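PDB 3NDN: O-succinylhomoserine sulfhydrylase from Mycobacterium tuberculosis, which probably catalyses the pyridoxal-phosphate-dependent formation of L-homocysteine from O-succinyl-L-homoserine and hydrogen sulfide, a step of methionine biosynthesis. Local coordinates for residues G34-S39 / E87-L92; Q180-I185 / H312-L317; L209-F214 / R320-G325. All coordinates share one frame; numbering follows the deposited sequence. Where two conformers were deposited one is given.

Contact 1. Residues G34-S39 / E87-L92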
loop_
_atom_site.group_PDB
_atom_site.type_symbol
_atom_site.label_atom_id
_atom_site.label_comp_id
_atom_site.label_asym_id
_atom_site.label_seq_id
_atom_site.Cartn_x
_atom_site.Cartn_y
_atom_site.Cartn_z
ATOM N N GLY A 34 10.310 11.818 -16.175
ATOM C CA GLY A 34 9.269 12.147 -17.163
ATOM C C GLY A 34 7.820 11.979 -16.688
ATOM O O GLY A 34 7.499 11.080 -15.891
ATOM N N GLY A 35 6.957 12.880 -17.157
ATOM C CA GLY A 35 5.503 12.765 -16.977
ATOM C C GLY A 35 4.915 13.079 -15.608
ATOM O O GLY A 35 3.762 12.711 -15.326
ATOM N N MET A 36 5.684 13.759 -14.754
ATOM C CA MET A 36 5.238 14.043 -13.380
ATOM C C MET A 36 4.241 15.181 -13.348
ATOM O O MET A 36 4.284 16.057 -14.203
ATOM C CB MET A 36 6.424 14.433 -12.489
ATOM C CG MET A 36 7.509 13.390 -12.397
ATOM S SD MET A 36 8.691 13.795 -11.102
ATOM C CE MET A 36 9.572 15.201 -11.780
ATOM N N LEU A 37 3.361 15.150 -12.350
ATOM C CA LEU A 37 2.368 16.210 -12.079
ATOM C C LEU A 37 2.307 16.503 -10.559
ATOM O O LEU A 37 1.418 15.993 -9.856
ATOM C CB LEU A 37 0.991 15.722 -12.549
ATOM C CG LEU A 37 0.593 15.692 -14.029
ATOM C CD1 LEU A 37 -0.336 14.495 -14.294
ATOM C CD2 LEU A 37 -0.077 17.009 -14.412
ATOM N N ARG A 38 3.249 17.301 -10.048
ATOM C CA ARG A 38 3.335 17.573 -8.607
ATOM C C ARG A 38 2.163 18.445 -8.145
ATOM O O ARG A 38 1.729 19.344 -8.887
ATOM C CB ARG A 38 4.692 18.228 -8.247
ATOM C CG ARG A 38 5.884 17.257 -8.335
ATOM C CD ARG A 38 7.242 17.937 -8.079
ATOM N NE ARG A 38 8.332 16.956 -7.920
ATOM C CZ ARG A 38 9.586 17.113 -8.361
ATOM N NH1 ARG A 38 9.943 18.204 -9.047
ATOM N NH2 ARG A 38 10.492 16.161 -8.146
ATOM N N SER A 39 1.652 18.161 -6.945
ATOM C CA SER A 39 0.649 19.023 -6.271
ATOM C C SER A 39 1.266 20.320 -5.726
ATOM O O SER A 39 2.483 20.503 -5.764
ATOM C CB SER A 39 -0.026 18.259 -5.115
ATOM O OG SER A 39 0.722 18.390 -3.912
ATOM N N GLU A 87 1.241 6.226 -17.579
ATOM C CA GLU A 87 0.941 6.263 -19.036
ATOM C C GLU A 87 1.922 7.193 -19.768
ATOM O O GLU A 87 2.476 6.828 -20.816
ATOM C CB GLU A 87 -0.494 6.730 -19.308
ATOM C CG GLU A 87 -1.611 5.705 -19.015
ATOM C CD GLU A 87 -3.029 6.302 -19.017
ATOM O OE1 GLU A 87 -3.165 7.552 -18.908
ATOM O OE2 GLU A 87 -4.030 5.520 -19.115
ATOM N N GLU A 88 2.141 8.383 -19.216
ATOM C CA GLU A 88 3.006 9.366 -19.890
ATOM C C GLU A 88 4.490 9.029 -19.824
ATOM O O GLU A 88 5.231 9.242 -20.800
ATOM C CB GLU A 88 2.716 10.784 -19.388
ATOM C CG GLU A 88 3.586 11.879 -20.025
ATOM C CD GLU A 88 3.133 12.306 -21.418
ATOM O OE1 GLU A 88 2.157 11.716 -21.967
ATOM O OE2 GLU A 88 3.764 13.258 -21.961
ATOM N N ARG A 89 4.945 8.502 -18.684
ATOM C CA ARG A 89 6.334 8.048 -18.558
ATOM C C ARG A 89 6.670 6.934 -19.569
ATOM O O ARG A 89 7.705 6.997 -20.246
ATOM C CB ARG A 89 6.656 7.625 -17.097
ATOM C CG ARG A 89 8.134 7.261 -16.829
ATOM C CD ARG A 89 8.435 7.193 -15.303
ATOM N NE ARG A 89 8.332 8.519 -14.680
ATOM C CZ ARG A 89 8.557 8.788 -13.388
ATOM N NH1 ARG A 89 8.438 10.042 -12.947
ATOM N NH2 ARG A 89 8.880 7.816 -12.532
ATOM N N LEU A 90 5.790 5.932 -19.703
ATOM C CA LEU A 90 6.010 4.856 -20.679
ATOM C C LEU A 90 5.932 5.400 -22.127
ATOM O O LEU A 90 6.718 4.996 -22.982
ATOM C CB LEU A 90 4.992 3.688 -20.479
ATOM C CG LEU A 90 5.099 2.440 -21.379
ATOM C CD1 LEU A 90 6.495 1.786 -21.363
ATOM C CD2 LEU A 90 3.972 1.397 -21.089
ATOM N N ARG A 91 5.009 6.325 -22.381
ATOM C CA ARG A 91 4.848 6.940 -23.716
ATOM C C ARG A 91 6.134 7.691 -24.118
ATOM O O ARG A 91 6.585 7.600 -25.273
ATOM C CB ARG A 91 3.637 7.903 -23.744
ATOM C CG ARG A 91 3.252 8.433 -25.177
ATOM C CD ARG A 91 2.419 9.754 -25.128
ATOM N NE ARG A 91 3.155 10.887 -24.545
ATOM C CZ ARG A 91 4.220 11.488 -25.088
ATOM N NH1 ARG A 91 4.744 11.071 -26.250
ATOM N NH2 ARG A 91 4.793 12.509 -24.447
ATOM N N LEU A 92 6.724 8.403 -23.160
ATOM C CA LEU A 92 7.995 9.131 -23.372
ATOM C C LEU A 92 9.146 8.189 -23.695
ATOM O O LEU A 92 9.895 8.454 -24.638
ATOM C CB LEU A 92 8.367 10.010 -22.167
ATOM C CG LEU A 92 7.558 11.322 -22.044
ATOM C CD1 LEU A 92 7.623 11.899 -20.624
ATOM C CD2 LEU A 92 8.032 12.365 -23.073
#
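Arg89 takes the backbone carbonyl of Gly34 side-on, with two nitrogens on one oxygen. The stronger bond runs from Arg89 NE to Gly34 O, 3.0 Å long with 162° at the hydrogen; it lies in the carbonyl plane, on a lone pair. Arg89 NH1 adds a longer, more bent bond of 3.3 Å to the same Gly34 O, tilted out of the carbonyl plane. The oxygen sits in the guanidinium plane and helps fix how that flat group is turned, together with the other partners: NH1 forms a salt bridge with Glu46, and NH2 one with Glu275 as well as a hydrogen bond to Leu271 O. At the same edge, Met36 CG packs 3.5 Å from Arg89 NH1.

Beside this polar grip the loop backbone lies close on the helix, with the CA atoms of Gly35 and Arg89 5.0 Å apart. Gly35 CA rests 3.7 Å from Glu88 CG, and Leu92 CD1 covers Gly34 CA and Gly35 N. The Glu88 carboxylate forms a side-on salt bridge within its own helix, Arg91 NH2 to Glu88 OE2 at 2.8 Å and NE to OE1, both from above the carboxylate plane.

The contact joins the N-terminal part of the chain, where Met36 also packs on Lys364 of the second subunit, to helix 81-94, which flanks the large PLP-binding sheet, its Glu87 and Arg91 touching edge strand 98-102.

Contact 2. Residues Q180-I185 / H312-L317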
loop_
_atom_site.group_PDB
_atom_site.type_symbol
_atom_site.label_atom_id
_atom_site.label_comp_id
_atom_site.label_asym_id
_atom_site.label_seq_id
_atom_site.Cartn_x
_atom_site.Cartn_y
_atom_site.Cartn_z
ATOM N N GLN A 180 12.405 -19.003 -29.638
ATOM C CA GLN A 180 13.098 -17.753 -30.018
ATOM C C GLN A 180 13.292 -17.565 -31.548
ATOM O O GLN A 180 14.347 -17.105 -32.009
ATOM C CB GLN A 180 14.398 -17.547 -29.194
ATOM C CG GLN A 180 14.255 -17.903 -27.684
ATOM C CD GLN A 180 15.297 -17.264 -26.743
ATOM O OE1 GLN A 180 15.895 -16.237 -27.054
ATOM N NE2 GLN A 180 15.480 -17.865 -25.566
ATOM N N SER A 181 12.254 -17.935 -32.303
ATOM C CA SER A 181 12.145 -17.672 -33.741
ATOM C C SER A 181 11.788 -16.200 -33.954
ATOM O O SER A 181 11.047 -15.620 -33.141
ATOM C CB SER A 181 11.057 -18.587 -34.329
ATOM O OG SER A 181 10.764 -18.289 -35.686
ATOM N N LEU A 182 12.294 -15.590 -35.033
ATOM C CA LEU A 182 12.038 -14.161 -35.309
ATOM C C LEU A 182 11.061 -13.874 -36.466
ATOM O O LEU A 182 10.892 -14.696 -37.373
ATOM C CB LEU A 182 13.363 -13.401 -35.564
ATOM C CG LEU A 182 14.576 -13.571 -34.632
ATOM C CD1 LEU A 182 15.628 -12.509 -34.915
ATOM C CD2 LEU A 182 14.210 -13.528 -33.166
ATOM N N VAL A 183 10.434 -12.695 -36.422
ATOM C CA VAL A 183 9.637 -12.152 -37.531
ATOM C C VAL A 183 10.335 -10.871 -38.046
ATOM O O VAL A 183 10.788 -10.056 -37.243
ATOM C CB VAL A 183 8.185 -11.827 -37.076
ATOM C CG1 VAL A 183 7.374 -11.200 -38.209
ATOM C CG2 VAL A 183 7.485 -13.091 -36.545
ATOM N N ASP A 184 10.449 -10.717 -39.371
ATOM C CA ASP A 184 11.085 -9.530 -39.981
ATOM C C ASP A 184 10.119 -8.328 -39.903
ATOM O O ASP A 184 9.207 -8.219 -40.728
ATOM C CB ASP A 184 11.452 -9.839 -41.450
ATOM C CG ASP A 184 12.412 -8.816 -42.077
ATOM O OD1 ASP A 184 12.319 -7.607 -41.808
ATOM O OD2 ASP A 184 13.251 -9.226 -42.912
ATOM N N ILE A 185 10.317 -7.433 -38.933
ATOM C CA ILE A 185 9.324 -6.352 -38.664
ATOM C C ILE A 185 9.090 -5.415 -39.873
ATOM O O ILE A 185 7.941 -5.212 -40.284
ATOM C CB ILE A 185 9.655 -5.536 -37.370
ATOM C CG1 ILE A 185 9.668 -6.438 -36.129
ATOM C CG2 ILE A 185 8.659 -4.363 -37.153
ATOM C CD1 ILE A 185 10.331 -5.771 -34.881
ATOM N N HIS A 312 22.751 -18.616 -34.077
ATOM C CA HIS A 312 21.301 -18.528 -34.277
ATOM C C HIS A 312 20.982 -18.483 -35.780
ATOM O O HIS A 312 21.634 -17.733 -36.519
ATOM C CB HIS A 312 20.720 -17.287 -33.564
ATOM C CG HIS A 312 19.223 -17.272 -33.480
ATOM N ND1 HIS A 312 18.414 -17.132 -34.589
ATOM C CD2 HIS A 312 18.386 -17.359 -32.417
ATOM C CE1 HIS A 312 17.147 -17.153 -34.216
ATOM N NE2 HIS A 312 17.103 -17.291 -32.903
ATOM N N PRO A 313 19.994 -19.288 -36.244
ATOM C CA PRO A 313 19.701 -19.332 -37.693
ATOM C C PRO A 313 19.299 -17.982 -38.294
ATOM O O PRO A 313 19.445 -17.786 -39.506
ATOM C CB PRO A 313 18.546 -20.345 -37.822
ATOM C CG PRO A 313 18.219 -20.810 -36.468
ATOM C CD PRO A 313 19.226 -20.290 -35.482
ATOM N N GLN A 314 18.795 -17.069 -37.460
ATOM C CA GLN A 314 18.386 -15.731 -37.902
ATOM C C GLN A 314 19.244 -14.616 -37.280
ATOM O O GLN A 314 18.755 -13.503 -37.023
ATOM C CB GLN A 314 16.903 -15.490 -37.591
ATOM C CG GLN A 314 15.936 -16.338 -38.427
ATOM C CD GLN A 314 14.524 -16.328 -37.872
ATOM O OE1 GLN A 314 14.269 -16.819 -36.769
ATOM N NE2 GLN A 314 13.599 -15.760 -38.632
ATOM N N TYR A 315 20.519 -14.912 -37.047
ATOM C CA TYR A 315 21.441 -13.961 -36.401
ATOM C C TYR A 315 21.543 -12.599 -37.101
ATOM O O TYR A 315 21.554 -11.553 -36.433
ATOM C CB TYR A 315 22.831 -14.579 -36.264
ATOM C CG TYR A 315 23.870 -13.701 -35.594
ATOM C CD1 TYR A 315 23.779 -13.383 -34.233
ATOM C CD2 TYR A 315 24.957 -13.196 -36.323
ATOM C CE1 TYR A 315 24.743 -12.571 -33.615
ATOM C CE2 TYR A 315 25.930 -12.387 -35.715
ATOM C CZ TYR A 315 25.814 -12.086 -34.364
ATOM O OH TYR A 315 26.773 -11.306 -33.770
ATOM N N ASP A 316 21.642 -12.604 -38.431
ATOM C CA ASP A 316 21.754 -11.344 -39.168
ATOM C C ASP A 316 20.515 -10.455 -38.983
ATOM O O ASP A 316 20.650 -9.241 -38.867
ATOM C CB ASP A 316 22.057 -11.571 -40.657
ATOM C CG ASP A 316 23.496 -12.052 -40.908
ATOM O OD1 ASP A 316 24.378 -11.911 -40.021
ATOM O OD2 ASP A 316 23.751 -12.566 -42.018
ATOM N N LEU A 317 19.326 -11.067 -38.956
ATOM C CA LEU A 317 18.076 -10.338 -38.689
ATOM C C LEU A 317 18.012 -9.800 -37.253
ATOM O O LEU A 317 17.562 -8.674 -37.029
ATOM C CB LEU A 317 16.843 -11.211 -38.998
ATOM C CG LEU A 317 15.468 -10.640 -38.601
ATOM C CD1 LEU A 317 15.177 -9.304 -39.302
ATOM C CD2 LEU A 317 14.341 -11.648 -38.862
#
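His312 NE2 donates to the backbone oxygen Gln180 O over 2.9 Å, with 155° at the hydrogen. The acceptor lies in the plane of the imidazole, at its edge, and the other ring nitrogen is used too: Gln314 N donates to His312 ND1 (2.9 Å). With one nitrogen giving and the other receiving, the ring is held in its plane from both ends, consistent with a neutral histidine protonated on NE2.

Two residues on, the Gln314 amide pairs with the backbone of Leu182. Leu182 N donates to Gln314 OE1 at 2.9 Å, and Gln314 NE2 returns a bond to Leu182 O of 3.2 Å, approaching from above the carbonyl plane. One amide therefore serves both polar backbone atoms of one residue. The type I turn from His312 to Tyr315 leads into helix 315-321, with Gln314 at its N-cap position; across from it, Asp184 is at the N-cap position of helix 185-194, OD1 weakly bonded to Ala187 N. Two helix starts meet here: one belongs to the beta-alpha-beta crossover between strands 169-173 and 198-202 of the large PLP-binding sheet, the other precedes strand 328-333 of the smaller sheet.

Leu317, its CG anti to the backbone N (chi1 173°), turns both methyls onto the 180-185 loop. CD2 packs 3.9 Å from Leu182 CB as the two leucines run past each other in opposite directions, while CD1 lies 3.9 Å from Asp184 CG.

Contact 3. Residues L209-F214 / R320-G325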
loop_
_atom_site.group_PDB
_atom_site.type_symbol
_atom_site.label_atom_id
_atom_site.label_comp_id
_atom_site.label_asym_id
_atom_site.label_seq_id
_atom_site.Cartn_x
_atom_site.Cartn_y
_atom_site.Cartn_z
ATOM N N LEU A 209 13.817 -1.173 -24.458
ATOM C CA LEU A 209 15.220 -0.831 -24.432
ATOM C C LEU A 209 16.011 -1.548 -25.537
ATOM O O LEU A 209 17.056 -1.049 -25.968
ATOM C CB LEU A 209 15.808 -1.096 -23.050
ATOM C CG LEU A 209 15.620 -0.006 -21.984
ATOM C CD1 LEU A 209 14.173 0.453 -21.814
ATOM C CD2 LEU A 209 16.164 -0.501 -20.678
ATOM N N LEU A 210 15.526 -2.707 -25.986
ATOM C CA LEU A 210 16.300 -3.519 -26.951
ATOM C C LEU A 210 15.729 -3.603 -28.377
ATOM O O LEU A 210 16.436 -4.017 -29.294
ATOM C CB LEU A 210 16.576 -4.920 -26.400
ATOM C CG LEU A 210 17.235 -5.052 -25.021
ATOM C CD1 LEU A 210 17.448 -6.513 -24.694
ATOM C CD2 LEU A 210 18.564 -4.265 -24.937
ATOM N N GLN A 211 14.468 -3.217 -28.555
ATOM C CA GLN A 211 13.772 -3.290 -29.860
ATOM C C GLN A 211 12.689 -2.204 -29.925
ATOM O O GLN A 211 11.820 -2.138 -29.041
ATOM C CB GLN A 211 13.143 -4.679 -30.051
ATOM C CG GLN A 211 12.444 -4.900 -31.398
ATOM C CD GLN A 211 12.118 -6.360 -31.647
ATOM O OE1 GLN A 211 12.786 -7.027 -32.434
ATOM N NE2 GLN A 211 11.084 -6.865 -30.980
ATOM N N GLN A 212 12.737 -1.358 -30.957
ATOM C CA GLN A 212 11.787 -0.231 -31.082
ATOM C C GLN A 212 10.953 -0.239 -32.376
ATOM O O GLN A 212 11.465 0.014 -33.475
ATOM C CB GLN A 212 12.516 1.107 -30.878
ATOM C CG GLN A 212 12.880 1.336 -29.411
ATOM C CD GLN A 212 13.400 2.721 -29.125
ATOM O OE1 GLN A 212 14.507 3.075 -29.543
ATOM N NE2 GLN A 212 12.609 3.518 -28.385
ATOM N N GLY A 213 9.663 -0.542 -32.232
ATOM C CA GLY A 213 8.790 -0.753 -33.389
ATOM C C GLY A 213 8.294 0.471 -34.145
ATOM O O GLY A 213 8.074 0.399 -35.358
ATOM N N PHE A 214 8.090 1.588 -33.450
ATOM C CA PHE A 214 7.518 2.773 -34.104
ATOM C C PHE A 214 8.360 3.336 -35.287
ATOM O O PHE A 214 7.796 3.594 -36.353
ATOM C CB PHE A 214 7.095 3.845 -33.084
ATOM C CG PHE A 214 5.832 3.485 -32.307
ATOM C CD1 PHE A 214 4.581 3.510 -32.929
ATOM C CD2 PHE A 214 5.897 3.111 -30.965
ATOM C CE1 PHE A 214 3.399 3.170 -32.213
ATOM C CE2 PHE A 214 4.726 2.770 -30.247
ATOM C CZ PHE A 214 3.483 2.799 -30.879
ATOM N N ARG A 320 20.025 -6.717 -37.098
ATOM C CA ARG A 320 19.358 -5.643 -37.844
ATOM C C ARG A 320 18.304 -4.899 -37.010
ATOM O O ARG A 320 18.212 -3.682 -37.090
ATOM C CB ARG A 320 18.660 -6.190 -39.104
ATOM C CG ARG A 320 19.489 -6.237 -40.352
ATOM C CD ARG A 320 18.634 -6.047 -41.629
ATOM N NE ARG A 320 17.543 -7.013 -41.822
ATOM C CZ ARG A 320 17.695 -8.274 -42.239
ATOM N NH1 ARG A 320 18.903 -8.773 -42.477
ATOM N NH2 ARG A 320 16.632 -9.051 -42.403
ATOM N N GLN A 321 17.511 -5.626 -36.222
ATOM C CA GLN A 321 16.347 -5.018 -35.536
ATOM C C GLN A 321 16.383 -4.992 -33.988
ATOM O O GLN A 321 15.519 -4.354 -33.364
ATOM C CB GLN A 321 15.021 -5.620 -36.049
ATOM C CG GLN A 321 14.715 -7.056 -35.620
ATOM C CD GLN A 321 13.445 -7.621 -36.272
ATOM O OE1 GLN A 321 12.984 -7.126 -37.304
ATOM N NE2 GLN A 321 12.887 -8.670 -35.672
ATOM N N MET A 322 17.353 -5.685 -33.388
ATOM C CA MET A 322 17.537 -5.684 -31.921
ATOM C C MET A 322 18.929 -5.161 -31.535
ATOM O O MET A 322 19.895 -5.359 -32.277
ATOM C CB MET A 322 17.364 -7.090 -31.337
ATOM C CG MET A 322 16.122 -7.857 -31.780
ATOM S SD MET A 322 16.075 -9.547 -31.114
ATOM C CE MET A 322 15.625 -9.244 -29.390
ATOM N N SER A 323 19.030 -4.530 -30.365
ATOM C CA SER A 323 20.312 -4.014 -29.834
ATOM C C SER A 323 20.955 -4.916 -28.763
ATOM O O SER A 323 22.051 -4.617 -28.267
ATOM C CB SER A 323 20.157 -2.567 -29.317
ATOM O OG SER A 323 19.376 -2.499 -28.126
ATOM N N GLY A 324 20.277 -6.018 -28.449
ATOM C CA GLY A 324 20.766 -7.067 -27.546
ATOM C C GLY A 324 19.872 -8.295 -27.658
ATOM O O GLY A 324 18.767 -8.204 -28.198
ATOM N N GLY A 325 20.345 -9.452 -27.181
ATOM C CA GLY A 325 19.578 -10.705 -27.264
ATOM C C GLY A 325 18.380 -10.829 -26.327
ATOM O O GLY A 325 17.407 -11.530 -26.638
HETATM O O HOH W 1 17.671 -0.510 -28.721
HETATM O O HOH W 2 13.118 -9.800 -32.838
HETATM O O HOH W 3 14.806 -1.719 -32.857
#
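Leu210 O accepts from Ser323 N at 2.9 Å and 163°, in the carbonyl plane, and the same oxygen receives a CA-H...O contact from Met322 CA (3.3 Å). Here the connection between strands 198-202 and 220-224 of the large PLP-binding sheet meets the segment linking helix 315-321 to strand 328-333 of the smaller sheet. Leu210 and Gln211 bury the most surface. Leu210 CD2 lies 3.7 Å from Ser323 OG, and CD1 approaches Gly324 O, a buried carbonyl with no partner in the model. Away from this segment, Leu210 packs on Val281 and Asn285 of helix 277-296.

With CG anti to the backbone N (chi1 -177°), Gln211 extends alongside Gln321, both pointing the same way but with their amide planes turned 85° apart. Met322 CG touches Gln211 OE1 at 3.5 Å. The Gln211 NE2 end is held by Asn203 and Thr174 O, while Gln321 NE2 probably bonds Val183 O.

Ser323 OG shares a water with Leu209 O, and another water joins Gln212 N to Gln321 O. Between the two amides, a further water donates to Gln211 OE1 at 2.8 Å and accepts from Gln321 NE2 at 3.1 Å.

Overall arrangement
Contact 1 closes early in the chain, before contacts 2 and 3 begin. These two interleave: 180-185, then 209-214, then 312-317 and 320-325. Their centres lie 12 Å apart and they share helix 315-321, contact 2 at its start and contact 3 at its end. They also touch through Gln321, whose OE1 probably accepts from Ile185 N. Together they join two connections of the large sheet to the segment leading into the smaller sheet. Contact 1 lies on the opposite side of the chain's centre from contact 2, their centres 34 Å apart, and 23 Å from contact 3. Its loop faces other subunits of the tetramer, whereas no other chain touches contacts 2 and 3.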